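Putative beta-lactamase-inhibitor-like PepSY-like domain-containing protein (Bacteroides vulgatus ATCC 8482, PDB 3ELG) is of unknown function but has a BLIP-like fold, probably belongs to the PepSY-like family and is probably a periplasmic protein. Local coordinates at residues V47-L55 against L64-S72. Sequence-based numbering, arbitrary orientation. Where two conformers were deposited one is given.
Sequences VKLADGIEL and LEIDCKNKS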
ATOM      1  N   VAL A  47       6.916  -0.086   6.497  1.00 13.90           N
ATOM      2  CA  VAL A  47       6.598  -0.934   7.642  1.00 15.09           C
ATOM      3  C   VAL A  47       6.441  -2.375   7.260  1.00 15.96           C
ATOM      4  O   VAL A  47       5.705  -2.696   6.364  1.00 15.79           O
ATOM      5  CB  VAL A  47       5.264  -0.441   8.284  1.00 15.12           C
ATOM      6  CG1 VAL A  47       4.920  -1.292   9.499  1.00 19.35           C
ATOM      7  CG2 VAL A  47       5.347   1.074   8.625  1.00 15.97           C
ATOM      8  N   LYS A  48       7.161  -3.250   7.955  0.50 13.37           N
ATOM      9  CA  LYS A  48       6.991  -4.683   7.814  0.50 13.31           C
ATOM     10  C   LYS A  48       6.143  -5.165   8.967  0.50 12.08           C
ATOM     11  O   LYS A  48       6.412  -4.814  10.141  0.50  9.20           O
ATOM     12  CB  LYS A  48       8.359  -5.380   7.870  0.50 11.76           C
ATOM     13  CG  LYS A  48       8.325  -6.866   7.737  0.50 15.44           C
ATOM     14  CD  LYS A  48       7.753  -7.269   6.410  0.50 13.41           C
ATOM     15  CE  LYS A  48       8.796  -7.570   5.371  0.50 16.38           C
ATOM     16  NZ  LYS A  48       8.243  -8.558   4.377  0.50 16.43           N
ATOM     17  N   LEU A  49       5.086  -5.905   8.630  1.00 11.78           N
ATOM     18  CA  LEU A  49       4.277  -6.560   9.649  1.00 11.37           C
ATOM     19  C   LEU A  49       4.841  -7.971   9.912  1.00 12.67           C
ATOM     20  O   LEU A  49       5.531  -8.525   9.057  1.00 13.86           O
ATOM     21  CB  LEU A  49       2.832  -6.631   9.202  1.00 13.59           C
ATOM     22  CG  LEU A  49       2.213  -5.293   8.868  1.00 13.12           C
ATOM     23  CD1 LEU A  49       0.666  -5.508   8.504  1.00 16.66           C
ATOM     24  CD2 LEU A  49       2.389  -4.222   9.971  1.00 14.98           C
ATOM     25  N   ALA A  50       4.531  -8.515  11.079  1.00 15.06           N
ATOM     26  CA  ALA A  50       5.141  -9.765  11.524  1.00 13.75           C
ATOM     27  C   ALA A  50       4.773 -10.930  10.607  1.00 16.89           C
ATOM     28  O   ALA A  50       5.530 -11.892  10.475  1.00 16.12           O
ATOM     29  CB  ALA A  50       4.761 -10.083  13.015  1.00 16.19           C
ATOM     30  N   ASP A  51       3.621 -10.824   9.970  1.00 15.30           N
ATOM     31  CA  ASP A  51       3.151 -11.816   9.008  1.00 15.57           C
ATOM     32  C   ASP A  51       3.675 -11.651   7.585  1.00 16.41           C
ATOM     33  O   ASP A  51       3.349 -12.429   6.675  1.00 17.44           O
ATOM     34  CB  ASP A  51       1.610 -11.909   9.022  1.00 18.75           C
ATOM     35  CG  ASP A  51       0.920 -10.744   8.362  1.00 22.71           C
ATOM     36  OD1 ASP A  51       1.592  -9.776   7.956  1.00 16.57           O
ATOM     37  OD2 ASP A  51      -0.342 -10.793   8.294  1.00 21.01           O
ATOM     38  N   GLY A  52       4.517 -10.651   7.399  1.00 15.85           N
ATOM     39  CA  GLY A  52       5.198 -10.443   6.119  1.00 14.37           C
ATOM     40  C   GLY A  52       4.601  -9.336   5.259  1.00 14.12           C
ATOM     41  O   GLY A  52       5.185  -8.896   4.280  1.00 15.18           O
ATOM     42  N   ILE A  53       3.390  -8.897   5.600  1.00 13.86           N
ATOM     43  CA  ILE A  53       2.796  -7.777   4.872  1.00 14.66           C
ATOM     44  C   ILE A  53       3.686  -6.537   4.952  1.00 15.23           C
ATOM     45  O   ILE A  53       4.286  -6.277   5.990  1.00 14.07           O
ATOM     46  CB  ILE A  53       1.347  -7.479   5.363  1.00 13.71           C
ATOM     47  CG1 ILE A  53       0.407  -8.655   5.002  1.00 15.60           C
ATOM     48  CG2 ILE A  53       0.799  -6.150   4.822  1.00 15.13           C
ATOM     49  CD1 ILE A  53      -0.973  -8.493   5.620  1.00 16.41           C
ATOM     50  N   GLU A  54       3.726  -5.742   3.863  1.00 13.51           N
ATOM     51  CA  GLU A  54       4.560  -4.536   3.827  1.00 12.27           C
ATOM     52  C   GLU A  54       3.669  -3.378   3.434  1.00 13.84           C
ATOM     53  O   GLU A  54       2.888  -3.461   2.467  1.00 15.98           O
ATOM     54  CB  GLU A  54       5.697  -4.715   2.802  1.00 15.57           C
ATOM     55  CG  GLU A  54       6.596  -5.852   3.158  1.00 18.06           C
ATOM     56  CD  GLU A  54       7.694  -6.086   2.132  1.00 34.30           C
ATOM     57  OE1 GLU A  54       7.851  -5.249   1.234  1.00 33.43           O
ATOM     58  OE2 GLU A  54       8.379  -7.126   2.225  1.00 35.32           O
ATOM     59  N   LEU A  55       3.768  -2.332   4.222  1.00 15.09           N
ATOM     60  CA  LEU A  55       3.015  -1.081   4.022  1.00 14.36           C
ATOM     61  C   LEU A  55       3.981   0.060   3.913  1.00 16.08           C
ATOM     62  O   LEU A  55       5.019   0.065   4.543  1.00 20.81           O
ATOM     63  CB  LEU A  55       2.093  -0.875   5.225  1.00 15.10           C
ATOM     64  CG  LEU A  55       1.205  -2.040   5.624  1.00 15.27           C
ATOM     65  CD1 LEU A  55       0.425  -1.736   6.914  1.00 17.80           C
ATOM     66  CD2 LEU A  55       0.226  -2.434   4.470  1.00 14.33           C
ATOM     67  N   LEU A  64       0.696   4.770   1.041  1.00 13.74           N
ATOM     68  CA  LEU A  64       1.181   4.851  -0.327  1.00 14.78           C
ATOM     69  C   LEU A  64       1.183   3.496  -1.035  1.00 14.48           C
ATOM     70  O   LEU A  64       0.969   3.403  -2.238  1.00 14.88           O
ATOM     71  CB  LEU A  64       2.603   5.431  -0.375  1.00 13.97           C
ATOM     72  CG  LEU A  64       2.803   6.803   0.248  1.00 13.20           C
ATOM     73  CD1 LEU A  64       4.268   7.211   0.208  1.00 15.32           C
ATOM     74  CD2 LEU A  64       1.891   7.738  -0.453  1.00 14.26           C
ATOM     75  N   GLU A  65       1.505   2.445  -0.292  0.50 14.13           N
ATOM     76  CA  GLU A  65       1.549   1.121  -0.855  0.50 15.93           C
ATOM     77  C   GLU A  65       1.110   0.150   0.196  0.50 16.38           C
ATOM     78  O   GLU A  65       1.456   0.267   1.374  0.50 14.45           O
ATOM     79  CB  GLU A  65       2.941   0.775  -1.352  0.50 18.82           C
ATOM     80  CG  GLU A  65       3.009  -0.593  -1.967  0.50 19.38           C
ATOM     81  CD  GLU A  65       4.397  -0.956  -2.349  0.50 27.78           C
ATOM     82  OE1 GLU A  65       4.880  -0.416  -3.371  0.50 32.04           O
ATOM     83  OE2 GLU A  65       5.008  -1.769  -1.623  0.50 23.19           O
ATOM     84  N   ILE A  66       0.297  -0.791  -0.259  1.00 15.15           N
ATOM     85  CA  ILE A  66      -0.186  -1.888   0.578  1.00 12.36           C
ATOM     86  C   ILE A  66       0.124  -3.180  -0.147  1.00 15.04           C
ATOM     87  O   ILE A  66      -0.495  -3.487  -1.176  1.00 17.71           O
ATOM     88  CB  ILE A  66      -1.688  -1.783   0.865  1.00 14.40           C
ATOM     89  CG1 ILE A  66      -2.016  -0.493   1.596  1.00 14.07           C
ATOM     90  CG2 ILE A  66      -2.206  -2.986   1.680  1.00 16.01           C
ATOM     91  CD1 ILE A  66      -3.483  -0.142   1.591  1.00 14.86           C
ATOM     92  N   ASP A  67       1.064  -3.948   0.406  1.00 15.50           N
ATOM     93  CA  ASP A  67       1.540  -5.195  -0.221  1.00 13.05           C
ATOM     94  C   ASP A  67       1.217  -6.414   0.647  1.00 14.55           C
ATOM     95  O   ASP A  67       1.906  -6.699   1.630  1.00 14.72           O
ATOM     96  CB  ASP A  67       3.043  -5.124  -0.549  1.00 15.90           C
ATOM     97  CG  ASP A  67       3.541  -6.323  -1.339  1.00 20.55           C
ATOM     98  OD1 ASP A  67       2.753  -7.261  -1.622  1.00 17.40           O
ATOM     99  OD2 ASP A  67       4.742  -6.284  -1.722  1.00 21.79           O
ATOM    100  N   CYS A  68       0.140  -7.094   0.270  1.00 14.30           N
ATOM    101  CA  CYS A  68      -0.316  -8.284   1.011  1.00 15.95           C
ATOM    102  C   CYS A  68       0.253  -9.604   0.523  1.00 15.94           C
ATOM    103  O   CYS A  68      -0.149 -10.668   0.964  1.00 17.29           O
ATOM    104  CB  CYS A  68      -1.814  -8.330   1.073  1.00 16.74           C
ATOM    105  SG  CYS A  68      -2.497  -6.883   1.987  1.00 18.46           S
ATOM    106  N   LYS A  69       1.247  -9.477  -0.342  1.00 17.36           N
ATOM    107  CA  LYS A  69       2.084 -10.584  -0.772  1.00 17.92           C
ATOM    108  C   LYS A  69       1.306 -11.607  -1.600  1.00 18.95           C
ATOM    109  O   LYS A  69       1.176 -11.433  -2.803  1.00 19.29           O
ATOM    110  CB  LYS A  69       2.746 -11.211   0.428  1.00 17.30           C
ATOM    111  CG  LYS A  69       3.640 -10.213   1.181  1.00 21.87           C
ATOM    112  CD  LYS A  69       4.715  -9.640   0.297  1.00 26.87           C
ATOM    113  CE  LYS A  69       5.690  -8.803   1.070  1.00 30.84           C
ATOM    114  NZ  LYS A  69       6.594  -8.016   0.160  1.00 38.75           N
ATOM    115  N   ASN A  70       0.767 -12.642  -0.963  1.00 20.54           N
ATOM    116  CA  ASN A  70      -0.076 -13.633  -1.689  1.00 21.62           C
ATOM    117  C   ASN A  70      -1.549 -13.567  -1.341  1.00 23.05           C
ATOM    118  O   ASN A  70      -2.380 -14.353  -1.833  1.00 24.81           O
ATOM    119  CB  ASN A  70       0.392 -15.069  -1.470  1.00 23.82           C
ATOM    120  CG  ASN A  70       1.839 -15.255  -1.761  1.00 31.47           C
ATOM    121  OD1 ASN A  70       2.599 -15.688  -0.895  1.00 47.89           O
ATOM    122  ND2 ASN A  70       2.247 -14.921  -2.975  1.00 32.93           N
ATOM    123  N   LYS A  71      -1.893 -12.627  -0.487  1.00 22.16           N
ATOM    124  CA  LYS A  71      -3.280 -12.454  -0.111  1.00 19.74           C
ATOM    125  C   LYS A  71      -3.805 -11.183  -0.738  1.00 20.07           C
ATOM    126  O   LYS A  71      -3.046 -10.330  -1.143  1.00 17.09           O
ATOM    127  CB  LYS A  71      -3.435 -12.404   1.404  1.00 22.24           C
ATOM    128  CG  LYS A  71      -2.979 -13.693   2.123  1.00 26.65           C
ATOM    129  CD  LYS A  71      -3.296 -13.635   3.625  1.00 34.12           C
ATOM    130  N   SER A  72      -5.123 -11.084  -0.731  1.00 19.23           N
ATOM    131  CA  SER A  72      -5.844  -9.953  -1.309  1.00 19.12           C
ATOM    132  C   SER A  72      -5.740  -8.719  -0.423  1.00 19.08           C
ATOM    133  O   SER A  72      -5.893  -8.775   0.792  1.00 19.31           O
ATOM    134  CB  SER A  72      -7.337 -10.273  -1.485  1.00 23.11           C
ATOM    135  OG  SER A  72      -7.519 -11.300  -2.431  1.00 33.31           O
TER
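Glu54 and Asp67 form an antiparallel hydrogen-bonded pair in the beta hairpin of strands 54-57 and 63-67, at the middle of the antiparallel sheet of this BLIP-like fold. Glu54 N gives a nearly straight bond (170°) to Asp67 O at 3.0 Å, and Asp67 N returns one of 2.8 Å to Glu54 O. Lys69, in the type II' turn from Cys68 to Lys71, reaches back over this pair. From its CB, which points toward 47-55, the chain bends at chi2 (-58°); CG and CD then pass Gly52 O, and CE packs against that oxygen at 3.3 Å. NZ ends in a salt bridge with Glu54 OE2 (2.9 Å) and a second with Asp67 OD2, which it meets from above the carboxylate plane. In one of two Lys48 conformers, and so less certainly, Lys48 NZ meets the anti lone pair of Glu54 OE2 and also bonds Gly52 O; there two ammonium groups share one carboxylate oxygen, which would probably offset their mutual repulsion. On the other face, Leu55 CD2 rests on Ile66 CG2 at 3.7 Å, with Ile21 and Met20 of helix 15-24 beside them. Asp67 also closes an Asx turn, its OD1 accepting Lys69 N at 3.0 Å from above the carboxylate plane.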